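Local structure of conserved hypothetical secreted protein (Helicobacter pylori, 4RNZ) at residues Y169-S174 against R338-L343; V140-Y145 against Q153-M158; N134-I139 against M160-S165. The protein probably acts as a zinc-dependent endopeptidase of the M23 family that cuts peptidoglycan and takes part in determining cell shape. One frame throughout, in Å; residues are numbered along the deposited sequence.

Interaction 1: Y169-S174 against R338-L343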
# COMPACT_ATOMS: atom_id res chain seq x y z
N TYR A 169 -17.38 13.84 -1.55
CA TYR A 169 -15.94 14.05 -1.57
C TYR A 169 -15.22 13.11 -0.63
O TYR A 169 -15.72 12.76 0.45
CB TYR A 169 -15.63 15.45 -1.11
CG TYR A 169 -16.00 16.53 -2.08
CD1 TYR A 169 -15.11 16.95 -3.03
CD2 TYR A 169 -17.23 17.16 -2.01
CE1 TYR A 169 -15.41 17.97 -3.90
CE2 TYR A 169 -17.55 18.19 -2.89
CZ TYR A 169 -16.63 18.58 -3.83
OH TYR A 169 -16.90 19.59 -4.73
N LEU A 170 -14.01 12.74 -1.02
CA LEU A 170 -13.10 12.21 -0.05
C LEU A 170 -11.68 12.69 -0.31
O LEU A 170 -11.34 13.06 -1.44
CB LEU A 170 -13.18 10.70 0.04
CG LEU A 170 -12.90 9.88 -1.20
CD1 LEU A 170 -11.41 9.59 -1.36
CD2 LEU A 170 -13.66 8.57 -1.06
N PHE A 171 -10.90 12.71 0.75
CA PHE A 171 -9.58 13.31 0.74
C PHE A 171 -8.65 12.39 1.51
O PHE A 171 -9.05 11.82 2.52
CB PHE A 171 -9.59 14.64 1.48
CG PHE A 171 -10.55 15.64 0.92
CD1 PHE A 171 -11.86 15.69 1.35
CD2 PHE A 171 -10.12 16.57 -0.02
CE1 PHE A 171 -12.75 16.63 0.84
CE2 PHE A 171 -11.00 17.52 -0.52
CZ PHE A 171 -12.31 17.54 -0.10
N SER A 172 -7.42 12.27 1.03
CA SER A 172 -6.39 11.58 1.73
C SER A 172 -5.81 12.51 2.75
O SER A 172 -6.01 13.73 2.71
CB SER A 172 -5.26 11.20 0.78
OG SER A 172 -4.64 12.39 0.29
N HIS A 173 -5.08 11.90 3.68
CA HIS A 173 -4.30 12.61 4.67
C HIS A 173 -2.93 11.95 4.69
O HIS A 173 -2.77 10.79 4.25
CB HIS A 173 -4.98 12.51 6.03
CG HIS A 173 -4.40 13.43 7.06
ND1 HIS A 173 -3.57 12.99 8.07
CD2 HIS A 173 -4.54 14.76 7.25
CE1 HIS A 173 -3.22 14.01 8.83
NE2 HIS A 173 -3.80 15.09 8.35
N SER A 174 -1.94 12.66 5.20
CA SER A 174 -0.58 12.11 5.32
C SER A 174 -0.51 10.82 6.17
O SER A 174 0.36 9.98 5.95
CB SER A 174 0.35 13.17 5.90
OG SER A 174 -0.21 13.66 7.09
N ARG A 338 -10.21 24.82 -0.22
CA ARG A 338 -9.45 25.28 -1.40
C ARG A 338 -9.57 24.26 -2.53
O ARG A 338 -9.79 24.64 -3.67
CB ARG A 338 -7.98 25.53 -1.02
CG ARG A 338 -7.01 25.54 -2.20
CD ARG A 338 -5.73 26.35 -1.94
NE ARG A 338 -5.29 26.36 -0.53
CZ ARG A 338 -4.59 25.40 0.08
NH1 ARG A 338 -4.22 24.30 -0.57
NH2 ARG A 338 -4.26 25.53 1.36
N SER A 339 -9.43 22.98 -2.21
CA SER A 339 -9.56 21.92 -3.21
C SER A 339 -10.94 21.88 -3.87
O SER A 339 -11.03 21.76 -5.09
CB SER A 339 -9.26 20.56 -2.58
OG SER A 339 -7.88 20.43 -2.36
N LYS A 340 -11.99 21.96 -3.06
CA LYS A 340 -13.37 21.98 -3.57
C LYS A 340 -13.63 23.16 -4.50
O LYS A 340 -14.28 23.02 -5.53
CB LYS A 340 -14.37 22.02 -2.42
CG LYS A 340 -14.36 20.75 -1.58
CD LYS A 340 -15.66 20.52 -0.81
CE LYS A 340 -15.77 21.40 0.43
NZ LYS A 340 -16.78 20.90 1.41
N GLN A 341 -13.14 24.33 -4.11
CA GLN A 341 -13.28 25.54 -4.92
C GLN A 341 -12.55 25.37 -6.25
O GLN A 341 -13.08 25.68 -7.30
CB GLN A 341 -12.71 26.75 -4.19
CG GLN A 341 -13.72 27.44 -3.29
CD GLN A 341 -13.10 28.20 -2.13
OE1 GLN A 341 -11.89 28.48 -2.11
NE2 GLN A 341 -13.91 28.52 -1.14
N LYS A 342 -11.34 24.85 -6.17
CA LYS A 342 -10.56 24.63 -7.38
C LYS A 342 -11.22 23.60 -8.28
O LYS A 342 -11.29 23.81 -9.49
CB LYS A 342 -9.11 24.28 -7.04
CG LYS A 342 -8.33 23.61 -8.14
CD LYS A 342 -8.23 24.44 -9.40
CE LYS A 342 -7.34 25.62 -9.22
NZ LYS A 342 -6.98 26.10 -10.57
N LEU A 343 -11.72 22.50 -7.73
CA LEU A 343 -12.39 21.51 -8.57
C LEU A 343 -13.58 22.13 -9.34
O LEU A 343 -13.76 21.86 -10.53
CB LEU A 343 -12.85 20.30 -7.75
CG LEU A 343 -13.64 19.25 -8.54
CD1 LEU A 343 -12.82 18.68 -9.70
CD2 LEU A 343 -14.14 18.14 -7.63
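A helix laid on the face of an antiparallel sheet brings Lys340, on helix 326-348, against Tyr169 and Phe171 of strand 166-172; strand residues 169-172 and helix residues 338-343 run at 125° to each other. The two aromatic residues are two positions apart, so both side chains leave the strand on the helix side. Lys340 covers one face of the Tyr169 ring with its methylenes: CD stands 3.7 Å from the ring centroid in a CH-pi contact, 14° off the normal. Its ammonium NZ is farther out, at 5.5 Å from the same centroid, a long cation-pi pair that is at most weakly attractive. Lysine suits this border position because its aliphatic part packs on the ring while the ammonium is held farther from it. Beside the lysine, Leu343 CD2 touches Tyr169 CE1 at 3.9 Å. Phe171 instead presents its edge to the helix, with Ser339 CB 4.1 Å from CE2 and Lys340 CG 4.1 Å from CZ. Ser339 is small enough to let the ring come close, and its OG bonds back to Lys335 O within the helix. Alongside, Met158 and Met160 of the adjoining strand 153-163 pack against Phe171 and Tyr169 and also meet Ser339 and Leu343.

Interaction 2: V140-Y145 against Q153-M158. With PO4 (phosphate ion), chain G.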
# COMPACT_ATOMS: atom_id res chain seq x y z
N VAL A 140 -8.14 13.58 -8.10
CA VAL A 140 -6.82 14.17 -8.10
C VAL A 140 -5.88 13.13 -7.50
O VAL A 140 -6.08 12.69 -6.37
CB VAL A 140 -6.72 15.42 -7.25
CG1 VAL A 140 -5.29 15.95 -7.29
CG2 VAL A 140 -7.71 16.48 -7.71
N TYR A 141 -4.87 12.72 -8.27
CA TYR A 141 -3.99 11.66 -7.78
C TYR A 141 -2.56 11.89 -8.18
O TYR A 141 -2.28 12.52 -9.21
CB TYR A 141 -4.43 10.31 -8.32
CG TYR A 141 -4.35 10.15 -9.81
CD1 TYR A 141 -5.36 10.63 -10.63
CD2 TYR A 141 -3.27 9.53 -10.41
CE1 TYR A 141 -5.31 10.45 -11.99
CE2 TYR A 141 -3.21 9.36 -11.77
CZ TYR A 141 -4.24 9.83 -12.56
OH TYR A 141 -4.20 9.67 -13.92
N THR A 142 -1.67 11.31 -7.39
CA THR A 142 -0.25 11.34 -7.68
C THR A 142 0.25 9.96 -8.01
O THR A 142 -0.36 8.94 -7.64
CB THR A 142 0.58 11.90 -6.53
OG1 THR A 142 0.51 11.03 -5.40
CG2 THR A 142 0.11 13.28 -6.14
N ARG A 143 1.36 9.92 -8.72
CA ARG A 143 2.03 8.67 -9.08
C ARG A 143 3.53 8.94 -8.88
O ARG A 143 3.97 10.10 -9.05
CB ARG A 143 1.71 8.39 -10.53
CG ARG A 143 1.45 6.97 -10.91
CD ARG A 143 1.34 6.82 -12.44
NE ARG A 143 0.03 7.08 -13.06
CZ ARG A 143 -1.07 6.34 -12.88
NH1 ARG A 143 -1.06 5.34 -12.03
NH2 ARG A 143 -2.22 6.63 -13.53
N ASP A 144 4.28 7.92 -8.48
CA ASP A 144 5.72 8.09 -8.23
C ASP A 144 6.51 7.46 -9.39
O ASP A 144 6.12 6.42 -9.91
CB ASP A 144 6.15 7.50 -6.90
CG ASP A 144 5.60 8.25 -5.71
OD1 ASP A 144 5.20 9.41 -5.81
OD2 ASP A 144 5.61 7.66 -4.62
N TYR A 145 7.60 8.11 -9.78
CA TYR A 145 8.37 7.72 -10.96
C TYR A 145 9.86 7.59 -10.64
O TYR A 145 10.41 8.40 -9.90
CB TYR A 145 8.24 8.79 -12.05
CG TYR A 145 6.86 8.89 -12.62
CD1 TYR A 145 5.85 9.60 -11.96
CD2 TYR A 145 6.54 8.30 -13.82
CE1 TYR A 145 4.57 9.69 -12.49
CE2 TYR A 145 5.26 8.39 -14.37
CZ TYR A 145 4.28 9.08 -13.69
OH TYR A 145 3.00 9.17 -14.24
N GLN A 153 1.95 2.08 -6.67
CA GLN A 153 0.56 2.37 -6.99
C GLN A 153 0.37 3.86 -6.90
O GLN A 153 1.15 4.55 -6.26
CB GLN A 153 -0.39 1.64 -6.01
CG GLN A 153 -0.53 0.13 -6.26
CD GLN A 153 -1.85 -0.46 -5.74
OE1 GLN A 153 -2.90 0.18 -5.74
NE2 GLN A 153 -1.80 -1.70 -5.30
N PRO A 154 -0.70 4.36 -7.50
CA PRO A 154 -1.00 5.77 -7.32
C PRO A 154 -1.54 6.06 -5.94
O PRO A 154 -1.85 5.14 -5.15
CB PRO A 154 -2.06 6.03 -8.41
CG PRO A 154 -2.72 4.72 -8.62
CD PRO A 154 -1.62 3.69 -8.45
N THR A 155 -1.65 7.34 -5.63
CA THR A 155 -2.22 7.80 -4.41
C THR A 155 -3.32 8.80 -4.75
O THR A 155 -3.06 9.82 -5.43
CB THR A 155 -1.14 8.44 -3.51
OG1 THR A 155 -0.14 7.46 -3.22
CG2 THR A 155 -1.71 8.92 -2.21
N ILE A 156 -4.55 8.52 -4.28
CA ILE A 156 -5.65 9.47 -4.45
C ILE A 156 -5.59 10.54 -3.39
O ILE A 156 -5.63 10.24 -2.21
CB ILE A 156 -7.01 8.75 -4.35
CG1 ILE A 156 -7.19 7.84 -5.56
CG2 ILE A 156 -8.15 9.77 -4.23
CD1 ILE A 156 -8.37 6.90 -5.45
N LYS A 157 -5.45 11.79 -3.82
CA LYS A 157 -5.44 12.92 -2.89
C LYS A 157 -6.85 13.44 -2.61
O LYS A 157 -7.16 13.83 -1.50
CB LYS A 157 -4.59 14.07 -3.44
CG LYS A 157 -3.17 13.69 -3.85
CD LYS A 157 -2.43 12.86 -2.80
CE LYS A 157 -2.31 13.55 -1.45
NZ LYS A 157 -1.61 14.86 -1.53
N MET A 158 -7.66 13.49 -3.66
CA MET A 158 -9.06 13.88 -3.57
C MET A 158 -9.88 13.13 -4.62
O MET A 158 -9.42 12.87 -5.75
CB MET A 158 -9.22 15.37 -3.80
CG MET A 158 -10.67 15.84 -3.73
SD MET A 158 -10.89 17.58 -4.13
CE MET A 158 -10.63 17.58 -5.89
P PO4 G . 3.05 9.64 -17.59
O1 PO4 G . 2.58 8.69 -16.50
O2 PO4 G . 2.58 9.08 -18.91
O3 PO4 G . 4.55 9.78 -17.61
O4 PO4 G . 2.51 11.04 -17.44
O HOH W 1 3.11 5.52 -7.93
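Pro154 sits beside two flat groups of the opposite strand, the Tyr141 ring and the Arg143 guanidinium, and meets each of them obliquely through CB: 4.2 Å to Tyr141 CD2 and 3.8 Å to Arg143 NH1. The bend of the arginine chain at chi3 (-85°) carries its planar end back alongside the proline, and NH1 goes on to a salt bridge with Asp111. Tyr145 OH lies at the edge of the same guanidinium, in its plane. At the edge of the Tyr145 ring, also in plane, is O1 of a phosphate probably taken up from the crystallisation liquor, which Lys89 and Lys91 hold as well; the modelled separation of O1 from Tyr145 OH is implausibly short, so this bond is doubtful in detail.

The backbones form an antiparallel ladder interrupted by a classic beta bulge, in which Lys157 and Met158 together face Val140. Val140 O therefore accepts two N-H groups, Lys157 N at 2.8 Å and Met158 N at 3.2 Å, both in the carbonyl plane. Past the bulge, Thr142 and Thr155 form a hydrogen-bonded pair, with Thr142 N reaching Thr155 O at 2.8 Å. These two threonines share a face of the sheet with Val140 and Met158, and their beta-branched side chains suit the extended backbone. On that face the flexible methionine chain bends at chi3 (73°) and brings Met158 CE within 3.6 Å of Val140 CG2, and both residues touch Phe363. Tyr141 and Ile156 occupy the other face, where the Tyr141 ring and the Ile156 side chain pack against Leu114 of helix 112-121. Toward the hairpin end, a water accepts from Asp144 N at 2.7 Å and donates to Gln153 O, spanning the strands where they draw apart.

Interaction 3: N134-I139 against M160-S165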
# COMPACT_ATOMS: atom_id res chain seq x y z
N ASN A 134 -23.84 10.41 -17.37
CA ASN A 134 -23.63 11.85 -17.17
C ASN A 134 -23.39 12.31 -15.71
O ASN A 134 -23.20 13.49 -15.47
CB ASN A 134 -24.74 12.69 -17.85
CG ASN A 134 -24.90 12.36 -19.34
OD1 ASN A 134 -26.01 12.31 -19.85
ND2 ASN A 134 -23.80 12.12 -20.03
N ASP A 135 -23.39 11.39 -14.74
CA ASP A 135 -22.90 11.75 -13.41
C ASP A 135 -21.38 11.99 -13.49
O ASP A 135 -20.70 11.46 -14.37
CB ASP A 135 -23.22 10.67 -12.40
CG ASP A 135 -24.68 10.68 -11.99
OD1 ASP A 135 -25.32 11.72 -12.16
OD2 ASP A 135 -25.18 9.67 -11.48
N LYS A 136 -20.86 12.81 -12.59
CA LYS A 136 -19.45 13.19 -12.64
C LYS A 136 -18.59 12.39 -11.65
O LYS A 136 -19.04 11.99 -10.56
CB LYS A 136 -19.29 14.66 -12.39
CG LYS A 136 -20.13 15.53 -13.31
CD LYS A 136 -19.95 17.00 -12.96
CE LYS A 136 -20.64 17.40 -11.65
NZ LYS A 136 -22.12 17.61 -11.78
N ILE A 137 -17.36 12.11 -12.08
CA ILE A 137 -16.30 11.55 -11.22
C ILE A 137 -15.03 12.39 -11.46
O ILE A 137 -14.62 12.57 -12.61
CB ILE A 137 -16.01 10.07 -11.55
CG1 ILE A 137 -17.26 9.23 -11.38
CG2 ILE A 137 -14.88 9.52 -10.65
CD1 ILE A 137 -17.10 7.79 -11.80
N ALA A 138 -14.45 12.91 -10.38
CA ALA A 138 -13.18 13.58 -10.40
C ALA A 138 -12.20 12.87 -9.47
O ALA A 138 -12.59 12.41 -8.38
CB ALA A 138 -13.34 15.02 -9.96
N ILE A 139 -10.96 12.73 -9.90
CA ILE A 139 -9.89 12.20 -9.04
C ILE A 139 -8.65 13.05 -9.21
O ILE A 139 -8.17 13.23 -10.33
CB ILE A 139 -9.52 10.74 -9.40
CG1 ILE A 139 -10.78 9.91 -9.67
CG2 ILE A 139 -8.64 10.12 -8.30
CD1 ILE A 139 -10.53 8.46 -9.99
N MET A 160 -14.22 12.89 -5.99
CA MET A 160 -15.59 13.41 -5.93
C MET A 160 -16.44 12.65 -6.94
O MET A 160 -16.03 12.41 -8.09
CB MET A 160 -15.63 14.91 -6.23
CG MET A 160 -17.01 15.55 -6.07
SD MET A 160 -18.09 15.34 -7.50
CE MET A 160 -17.41 16.59 -8.57
N VAL A 161 -17.61 12.21 -6.48
CA VAL A 161 -18.63 11.69 -7.38
C VAL A 161 -19.90 12.50 -7.11
O VAL A 161 -20.16 12.89 -5.97
CB VAL A 161 -18.84 10.17 -7.24
CG1 VAL A 161 -17.51 9.42 -7.31
CG2 VAL A 161 -19.58 9.83 -5.96
N SER A 162 -20.63 12.83 -8.17
CA SER A 162 -21.87 13.62 -8.09
C SER A 162 -23.02 12.73 -8.49
O SER A 162 -22.91 11.95 -9.44
CB SER A 162 -21.85 14.79 -9.04
OG SER A 162 -22.09 14.31 -10.35
N SER A 163 -24.11 12.83 -7.76
CA SER A 163 -25.32 12.07 -8.03
C SER A 163 -26.49 12.96 -7.60
O SER A 163 -26.50 13.50 -6.48
CB SER A 163 -25.30 10.75 -7.26
OG SER A 163 -26.46 9.99 -7.50
N ARG A 164 -27.43 13.18 -8.52
CA ARG A 164 -28.59 14.03 -8.24
C ARG A 164 -28.14 15.42 -7.77
O ARG A 164 -28.64 15.95 -6.79
CB ARG A 164 -29.48 13.33 -7.20
CG ARG A 164 -29.83 11.90 -7.59
CD ARG A 164 -30.85 11.27 -6.64
NE ARG A 164 -32.03 12.12 -6.47
CZ ARG A 164 -33.04 12.21 -7.34
NH1 ARG A 164 -33.04 11.51 -8.47
NH2 ARG A 164 -34.06 13.02 -7.08
N SER A 165 -27.16 15.97 -8.49
CA SER A 165 -26.53 17.26 -8.17
C SER A 165 -25.77 17.34 -6.83
O SER A 165 -25.16 18.37 -6.55
CB SER A 165 -27.55 18.41 -8.26
OG SER A 165 -27.76 18.78 -9.60
O HOH W 2 -27.05 8.95 -9.75
O HOH W 3 -27.91 12.31 -11.00
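Ile137 and Val161 lie side by side and point the same way from strands 136-146 and 153-163, antiparallel neighbours in the curled sheet of the second domain, here near the ends away from their connection; Ile137 CG1 is 4.1 Å from Val161 CG1. They form a non-hydrogen-bonded pair, and their branched side chains supply apolar cover on the face where Leu131 and Tyr122 pack. The next pair, Ala138 and Met160, looks out from the opposite face, beneath helix 326-348. Small alanine lets Leu343 come down on it, while Met160 reaches Leu343 and Leu347. Their backbones are hydrogen-bonded in both directions, with Ala138 N 2.8 Å from Met160 O.

At the strand ends a side chain takes over one rung of the ladder. Ser162 N still bonds to Lys136 O, but Ser162 OG, rather than a backbone carbonyl, accepts Lys136 N at 3.0 Å with an N-H...O angle of 161°. Its chi1 of 76° sets the hydroxyl between the backbone N and the carbonyl carbon, directed across to the neighbouring strand. The Lys136 chain, bent at chi3 and chi4, folds over this serine so that CE comes within 3.9 Å of Ser162 CB. The carbonyl displaced from the ladder, Ser162 O, is buried with no hydrogen-bond partner in the model and rests 3.2 Å from Asp135 CB. A carboxylate suits this loop because its two oxygens can take the Val132 N-H and two water bridges to the other strand. One water links OD2 to Ser163 OG; the second donates to Asp135 OD1 at 2.9 Å and accepts from Arg164 N at 2.7 Å.

In the fold
All three contacts involve one curled antiparallel sheet, in a part of the chain away from the zinc site. Interactions 2 and 3 are two portions of the same pairing between strands 136-146 and 153-163, their centres about 19 Å apart, with interaction 2 nested inside the loop that interaction 3 closes. Interaction 1 follows along the chain: strand 166-172 adds itself next to 153-163, and helix 326-348 arrives from much later in the sequence. Its centre lies about 13 Å from the centre of interaction 2 and about 14 Å from that of interaction 3. Met158, Met160 and Ala138 tie the three together, so a helix from late in the chain is packed onto a sheet built much earlier.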